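Local coordinates for actin depolymerization factor 2 (Plasmodium berghei, PDB 2XFA), which probably binds actin and promotes the disassembly of actin filaments, as ADF/cofilin proteins do, at residues Y31-I36 with E71-I76; F94-P99 with L109-K114. All blocks are in the same frame, centred on the assembly; numbering follows the deposited sequence.

In the fold
Contact 1 and contact 2 meet in the same mixed sheet: strand 73-81, half of contact 1, is the neighbour of strand 89-97, which carries contact 2, and I75 O lies 2.7 Å from I95 N. Contact 1 is the more central, its centre about 5 Å from the chain centre against about 9 Å for contact 2. Both are buried contacts; none of the touching residues of contact 1 is exposed, whereas contact 2 includes the exposed A111. Their chemistry differs accordingly: paired backbones bond strand to strand in 31-36 with 71-76, while 94-99 and 109-114 meet through side chains without a hydrogen bond between them. Y74 OH, bonded to Y110 O, joins the two.

Contact 1 (Y31-I36 with E71-I76); sequences YIIYKI and ECRYII
I32 with I76 and Y34 with Y74 form antiparallel hydrogen-bonded pairs, each closed by two backbone bonds. I32 N reaches I76 O at 2.8 Å, and the N-H of Y34 points almost straight at Y74 O (172°). The return bond is longer, with Y74 N 3.2 Å from Y34 O. Between these pairs, I33 and I75 make a non-hydrogen-bonded pair whose side chains lie side by side and point the same way, touching CG1 to CG1. R73 can be followed atom by atom. Its CB lies near I33 CG2, and CG packs on the same methyl at 3.8 Å, the two side chains crossing at about a right angle. CD then comes within 3.4 Å of Y34 O. The bend about CB-CG (chi2 -57°) turns the rest of the chain alongside K35, whose CB sits over one face of the guanidinium. These strands, 157° apart in direction, belong to the middle of the mixed sheet in the ADF-homology fold. Each guanidinium nitrogen has a partner: NE forms a salt bridge with D45 on strand 41-48, NH1 bonds C72 O at 2.9 Å, close to the guanidinium plane, and NH2 pairs with E71 OE1 at 3.2 Å. Together they restrain the rotation of the group. On the other sheet face, I76 CD1 meets the edge of the Y34 ring, 3.4 Å from CE2, while I32 CG2 lies over a face of that ring. The Y34 hydroxyl continues past I76 to the carbonyl of C16.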
loop_
_atom_site.group_PDB
_atom_site.type_symbol
_atom_site.label_atom_id
_atom_site.label_comp_id
_atom_site.label_asym_id
_atom_site.label_seq_id
_atom_site.Cartn_x
_atom_site.Cartn_y
_atom_site.Cartn_z
ATOM N N TYR A 31 1.753 3.334 7.916
ATOM C CA TYR A 31 1.423 3.042 6.542
ATOM C C TYR A 31 1.421 4.311 5.735
ATOM O O TYR A 31 1.321 5.397 6.272
ATOM C CB TYR A 31 0.097 2.273 6.361
ATOM C CG TYR A 31 -1.172 3.018 6.697
ATOM C CD1 TYR A 31 -1.783 3.845 5.773
ATOM C CD2 TYR A 31 -1.773 2.869 7.928
ATOM C CE1 TYR A 31 -2.942 4.514 6.074
ATOM C CE2 TYR A 31 -2.939 3.537 8.238
ATOM C CZ TYR A 31 -3.515 4.358 7.306
ATOM O OH TYR A 31 -4.669 5.024 7.612
ATOM N N ILE A 32 1.585 4.158 4.435
ATOM C CA ILE A 32 1.588 5.300 3.543
ATOM C C ILE A 32 0.675 4.874 2.433
ATOM O O ILE A 32 0.722 3.719 2.033
ATOM C CB ILE A 32 2.949 5.554 2.931
ATOM C CG1 ILE A 32 4.001 5.740 4.023
ATOM C CG2 ILE A 32 2.892 6.775 2.027
ATOM C CD1 ILE A 32 5.431 5.458 3.535
ATOM N N ILE A 33 -0.182 5.788 1.975
ATOM C CA ILE A 33 -0.972 5.557 0.783
ATOM C C ILE A 33 -0.501 6.578 -0.257
ATOM O O ILE A 33 -0.338 7.741 0.062
ATOM C CB ILE A 33 -2.491 5.694 1.077
ATOM C CG1 ILE A 33 -2.926 4.583 2.033
ATOM C CG2 ILE A 33 -3.300 5.559 -0.193
ATOM C CD1 ILE A 33 -4.299 4.721 2.535
ATOM N N TYR A 34 -0.240 6.120 -1.479
ATOM C CA TYR A 34 0.256 6.969 -2.555
ATOM C C TYR A 34 -0.788 7.035 -3.634
ATOM O O TYR A 34 -1.560 6.092 -3.793
ATOM C CB TYR A 34 1.486 6.331 -3.221
ATOM C CG TYR A 34 2.673 6.159 -2.340
ATOM C CD1 TYR A 34 3.570 7.195 -2.153
ATOM C CD2 TYR A 34 2.915 4.952 -1.703
ATOM C CE1 TYR A 34 4.678 7.038 -1.355
ATOM C CE2 TYR A 34 4.008 4.788 -0.897
ATOM C CZ TYR A 34 4.893 5.840 -0.730
ATOM O OH TYR A 34 5.995 5.687 0.068
ATOM N N LYS A 35 -0.766 8.096 -4.437
ATOM C CA LYS A 35 -1.688 8.162 -5.543
ATOM C C LYS A 35 -1.027 8.844 -6.724
ATOM O O LYS A 35 0.016 9.475 -6.591
ATOM C CB LYS A 35 -2.925 8.965 -5.141
ATOM C CG LYS A 35 -2.608 10.423 -4.939
ATOM C CD LYS A 35 -3.745 11.179 -4.248
ATOM C CE LYS A 35 -3.885 12.582 -4.847
ATOM N NZ LYS A 35 -3.923 13.652 -3.810
ATOM N N ILE A 36 -1.627 8.707 -7.894
ATOM C CA ILE A 36 -1.148 9.472 -9.039
ATOM C C ILE A 36 -1.927 10.773 -9.113
ATOM O O ILE A 36 -3.142 10.779 -9.288
ATOM C CB ILE A 36 -1.251 8.679 -10.342
ATOM C CG1 ILE A 36 -0.424 7.395 -10.208
ATOM C CG2 ILE A 36 -0.763 9.534 -11.522
ATOM C CD1 ILE A 36 -0.666 6.359 -11.285
ATOM N N GLU A 71 -11.424 4.264 -6.947
ATOM C CA GLU A 71 -10.082 4.748 -7.226
ATOM C C GLU A 71 -8.932 3.844 -6.791
ATOM O O GLU A 71 -8.929 3.305 -5.688
ATOM C CB GLU A 71 -9.867 6.149 -6.685
ATOM C CG GLU A 71 -10.142 6.353 -5.243
ATOM C CD GLU A 71 -10.231 7.833 -4.933
ATOM O OE1 GLU A 71 -9.762 8.630 -5.779
ATOM O OE2 GLU A 71 -10.776 8.198 -3.867
ATOM N N CYS A 72 -7.942 3.725 -7.675
ATOM C CA CYS A 72 -6.717 2.974 -7.397
ATOM C C CYS A 72 -5.767 3.680 -6.431
ATOM O O CYS A 72 -5.648 4.905 -6.432
ATOM C CB CYS A 72 -5.999 2.675 -8.705
ATOM S SG CYS A 72 -7.001 1.772 -9.868
ATOM N N ARG A 73 -5.105 2.888 -5.587
ATOM C CA ARG A 73 -4.060 3.377 -4.696
ATOM C C ARG A 73 -2.878 2.392 -4.594
ATOM O O ARG A 73 -3.036 1.214 -4.827
ATOM C CB ARG A 73 -4.604 3.625 -3.290
ATOM C CG ARG A 73 -5.592 4.825 -3.179
ATOM C CD ARG A 73 -4.938 6.113 -3.671
ATOM N NE ARG A 73 -5.733 7.310 -3.386
ATOM C CZ ARG A 73 -6.484 7.937 -4.284
ATOM N NH1 ARG A 73 -6.554 7.468 -5.522
ATOM N NH2 ARG A 73 -7.175 9.030 -3.944
ATOM N N TYR A 74 -1.703 2.895 -4.229
ATOM C CA TYR A 74 -0.628 2.025 -3.762
ATOM C C TYR A 74 -0.548 2.216 -2.270
ATOM O O TYR A 74 -0.585 3.342 -1.772
ATOM C CB TYR A 74 0.721 2.439 -4.356
ATOM C CG TYR A 74 0.739 2.540 -5.848
ATOM C CD1 TYR A 74 0.450 1.444 -6.630
ATOM C CD2 TYR A 74 1.039 3.738 -6.470
ATOM C CE1 TYR A 74 0.490 1.525 -8.010
ATOM C CE2 TYR A 74 1.075 3.831 -7.840
ATOM C CZ TYR A 74 0.805 2.713 -8.599
ATOM O OH TYR A 74 0.845 2.789 -9.962
ATOM N N ILE A 75 -0.451 1.128 -1.543
ATOM C CA ILE A 75 -0.292 1.240 -0.113
ATOM C C ILE A 75 0.990 0.514 0.320
ATOM O O ILE A 75 1.244 -0.615 -0.103
ATOM C CB ILE A 75 -1.513 0.613 0.615
ATOM C CG1 ILE A 75 -2.824 1.245 0.100
ATOM C CG2 ILE A 75 -1.393 0.764 2.115
ATOM C CD1 ILE A 75 -3.640 0.275 -0.729
ATOM N N ILE A 76 1.796 1.185 1.130
ATOM C CA ILE A 76 2.867 0.525 1.839
ATOM C C ILE A 76 2.504 0.476 3.329
ATOM O O ILE A 76 2.197 1.507 3.922
ATOM C CB ILE A 76 4.216 1.244 1.615
ATOM C CG1 ILE A 76 4.575 1.219 0.127
ATOM C CG2 ILE A 76 5.328 0.558 2.416
ATOM C CD1 ILE A 76 5.804 2.015 -0.214
#

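Contact 2 (F94-P99 with L109-K114); sequences FIFWSP and LYAASK
In the beta-alpha-beta unit of strand 89-97, helix 104-118 and strand 126-130, F94 and F96 meet Y110, A111 and K114 of the helix. The helix lies against the sheet, its axis 10.0 Å from that of the strand and running at 158° to it. Both phenylalanines point toward the helix, while I95 between them points away. F96 extends CG anti to its own nitrogen (chi1 174°), which carries the ring out to the helix backbone: CE1 meets Y110 CB at 3.6 Å, and CZ stands 3.6 Å from A111 N. Farther round the rim, CE2 touches A111 CB at 4.0 Å. S98 CB, from the same segment, lies over one face of this ring. K114 reaches back from the helix, extended as far as its last bend. Its CD packs 3.7 Å from F96 CD2, the two side chains crossing obliquely, so the methylene chain serves as an apolar surface. The turn at the end (chi4 106°) brings NZ to 3.7 Å from F96 CB, and to the edge of the F94 ring rather than over its face. That geometry speaks against a cation-pi contact; the ammonium is bonded instead to S127 OG of the adjoining strand 126-130. Within the helix, S113 OG returns its hydrogen to L109 O at 2.7 Å. Aromatic side chains of a strand covered by the crossover helix are in keeping with the ADF-homology fold, in which the corresponding long helix of cofilin relatives contributes to actin binding.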
loop_
_atom_site.group_PDB
_atom_site.type_symbol
_atom_site.label_atom_id
_atom_site.label_comp_id
_atom_site.label_asym_id
_atom_site.label_seq_id
_atom_site.Cartn_x
_atom_site.Cartn_y
_atom_site.Cartn_z
ATOM N N PHE A 94 3.561 -4.292 0.216
ATOM C CA PHE A 94 3.209 -3.291 -0.773
ATOM C C PHE A 94 1.892 -3.767 -1.389
ATOM O O PHE A 94 1.784 -4.914 -1.792
ATOM C CB PHE A 94 4.282 -3.197 -1.855
ATOM C CG PHE A 94 3.959 -2.217 -2.935
ATOM C CD1 PHE A 94 4.440 -0.920 -2.870
ATOM C CD2 PHE A 94 3.154 -2.578 -4.002
ATOM C CE1 PHE A 94 4.147 0.005 -3.872
ATOM C CE2 PHE A 94 2.845 -1.657 -5.009
ATOM C CZ PHE A 94 3.341 -0.367 -4.945
ATOM N N ILE A 95 0.887 -2.902 -1.433
ATOM C CA ILE A 95 -0.423 -3.341 -1.892
ATOM C C ILE A 95 -0.875 -2.437 -3.007
ATOM O O ILE A 95 -0.860 -1.220 -2.873
ATOM C CB ILE A 95 -1.454 -3.271 -0.754
ATOM C CG1 ILE A 95 -0.989 -4.138 0.416
ATOM C CG2 ILE A 95 -2.862 -3.658 -1.250
ATOM C CD1 ILE A 95 -1.620 -3.718 1.752
ATOM N N PHE A 96 -1.245 -3.040 -4.119
ATOM C CA PHE A 96 -1.814 -2.299 -5.218
ATOM C C PHE A 96 -3.325 -2.532 -5.173
ATOM O O PHE A 96 -3.827 -3.619 -5.514
ATOM C CB PHE A 96 -1.206 -2.744 -6.546
ATOM C CG PHE A 96 -1.851 -2.130 -7.767
ATOM C CD1 PHE A 96 -2.497 -0.890 -7.699
ATOM C CD2 PHE A 96 -1.789 -2.784 -8.988
ATOM C CE1 PHE A 96 -3.082 -0.343 -8.831
ATOM C CE2 PHE A 96 -2.377 -2.243 -10.125
ATOM C CZ PHE A 96 -3.015 -1.028 -10.060
ATOM N N TRP A 97 -4.028 -1.505 -4.715
ATOM C CA TRP A 97 -5.501 -1.493 -4.671
ATOM C C TRP A 97 -6.024 -1.033 -6.012
ATOM O O TRP A 97 -5.787 0.111 -6.433
ATOM C CB TRP A 97 -5.960 -0.528 -3.602
ATOM C CG TRP A 97 -7.461 -0.272 -3.538
ATOM C CD1 TRP A 97 -8.069 0.949 -3.607
ATOM C CD2 TRP A 97 -8.521 -1.232 -3.377
ATOM N NE1 TRP A 97 -9.450 0.815 -3.481
ATOM C CE2 TRP A 97 -9.754 -0.508 -3.356
ATOM C CE3 TRP A 97 -8.556 -2.616 -3.233
ATOM C CZ2 TRP A 97 -11.002 -1.136 -3.203
ATOM C CZ3 TRP A 97 -9.791 -3.243 -3.100
ATOM C CH2 TRP A 97 -10.999 -2.500 -3.090
ATOM N N SER A 98 -6.696 -1.944 -6.695
ATOM C CA SER A 98 -7.211 -1.671 -8.014
ATOM C C SER A 98 -8.638 -2.186 -8.150
ATOM O O SER A 98 -8.852 -3.286 -8.657
ATOM C CB SER A 98 -6.312 -2.331 -9.073
ATOM O OG SER A 98 -6.715 -1.970 -10.382
ATOM N N PRO A 99 -9.627 -1.388 -7.702
ATOM C CA PRO A 99 -11.024 -1.853 -7.692
ATOM C C PRO A 99 -11.674 -1.800 -9.059
ATOM O O PRO A 99 -11.249 -1.048 -9.941
ATOM C CB PRO A 99 -11.733 -0.874 -6.729
ATOM C CG PRO A 99 -10.974 0.375 -6.824
ATOM C CD PRO A 99 -9.492 -0.027 -7.152
ATOM N N LEU A 109 -3.156 3.000 -16.129
ATOM C CA LEU A 109 -2.079 3.872 -15.680
ATOM C C LEU A 109 -1.453 3.437 -14.349
ATOM O O LEU A 109 -0.236 3.436 -14.198
ATOM C CB LEU A 109 -2.569 5.305 -15.559
ATOM C CG LEU A 109 -1.405 6.296 -15.551
ATOM C CD1 LEU A 109 -0.960 6.594 -16.989
ATOM C CD2 LEU A 109 -1.792 7.576 -14.830
ATOM N N TYR A 110 -2.279 3.086 -13.371
ATOM C CA TYR A 110 -1.739 2.611 -12.104
ATOM C C TYR A 110 -0.929 1.317 -12.276
ATOM O O TYR A 110 0.160 1.178 -11.733
ATOM C CB TYR A 110 -2.854 2.417 -11.073
ATOM C CG TYR A 110 -3.142 3.657 -10.275
ATOM C CD1 TYR A 110 -4.051 4.603 -10.723
ATOM C CD2 TYR A 110 -2.507 3.882 -9.080
ATOM C CE1 TYR A 110 -4.332 5.742 -9.959
ATOM C CE2 TYR A 110 -2.788 4.997 -8.312
ATOM C CZ TYR A 110 -3.700 5.918 -8.757
ATOM O OH TYR A 110 -3.943 7.027 -7.999
ATOM N N ALA A 111 -1.473 0.373 -13.027
ATOM C CA ALA A 111 -0.781 -0.879 -13.257
ATOM C C ALA A 111 0.509 -0.625 -14.011
ATOM O O ALA A 111 1.528 -1.213 -13.696
ATOM C CB ALA A 111 -1.663 -1.851 -14.024
ATOM N N ALA A 112 0.470 0.269 -14.995
ATOM C CA ALA A 112 1.636 0.470 -15.844
ATOM C C ALA A 112 2.717 1.263 -15.127
ATOM O O ALA A 112 3.851 1.279 -15.568
ATOM C CB ALA A 112 1.251 1.151 -17.153
ATOM N N SER A 113 2.349 1.899 -14.017
ATOM C CA SER A 113 3.244 2.747 -13.224
ATOM C C SER A 113 3.741 2.042 -11.965
ATOM O O SER A 113 4.712 2.471 -11.342
ATOM C CB SER A 113 2.508 4.023 -12.778
ATOM O OG SER A 113 2.111 4.825 -13.882
ATOM N N LYS A 114 3.046 0.981 -11.570
ATOM C CA LYS A 114 3.358 0.282 -10.323
ATOM C C LYS A 114 4.874 0.002 -10.211
ATOM O O LYS A 114 5.510 0.322 -9.199
ATOM C CB LYS A 114 2.544 -1.007 -10.266
ATOM C CG LYS A 114 2.779 -1.894 -9.054
ATOM C CD LYS A 114 1.908 -3.152 -9.186
ATOM C CE LYS A 114 2.518 -4.384 -8.507
ATOM N NZ LYS A 114 1.837 -4.764 -7.216
#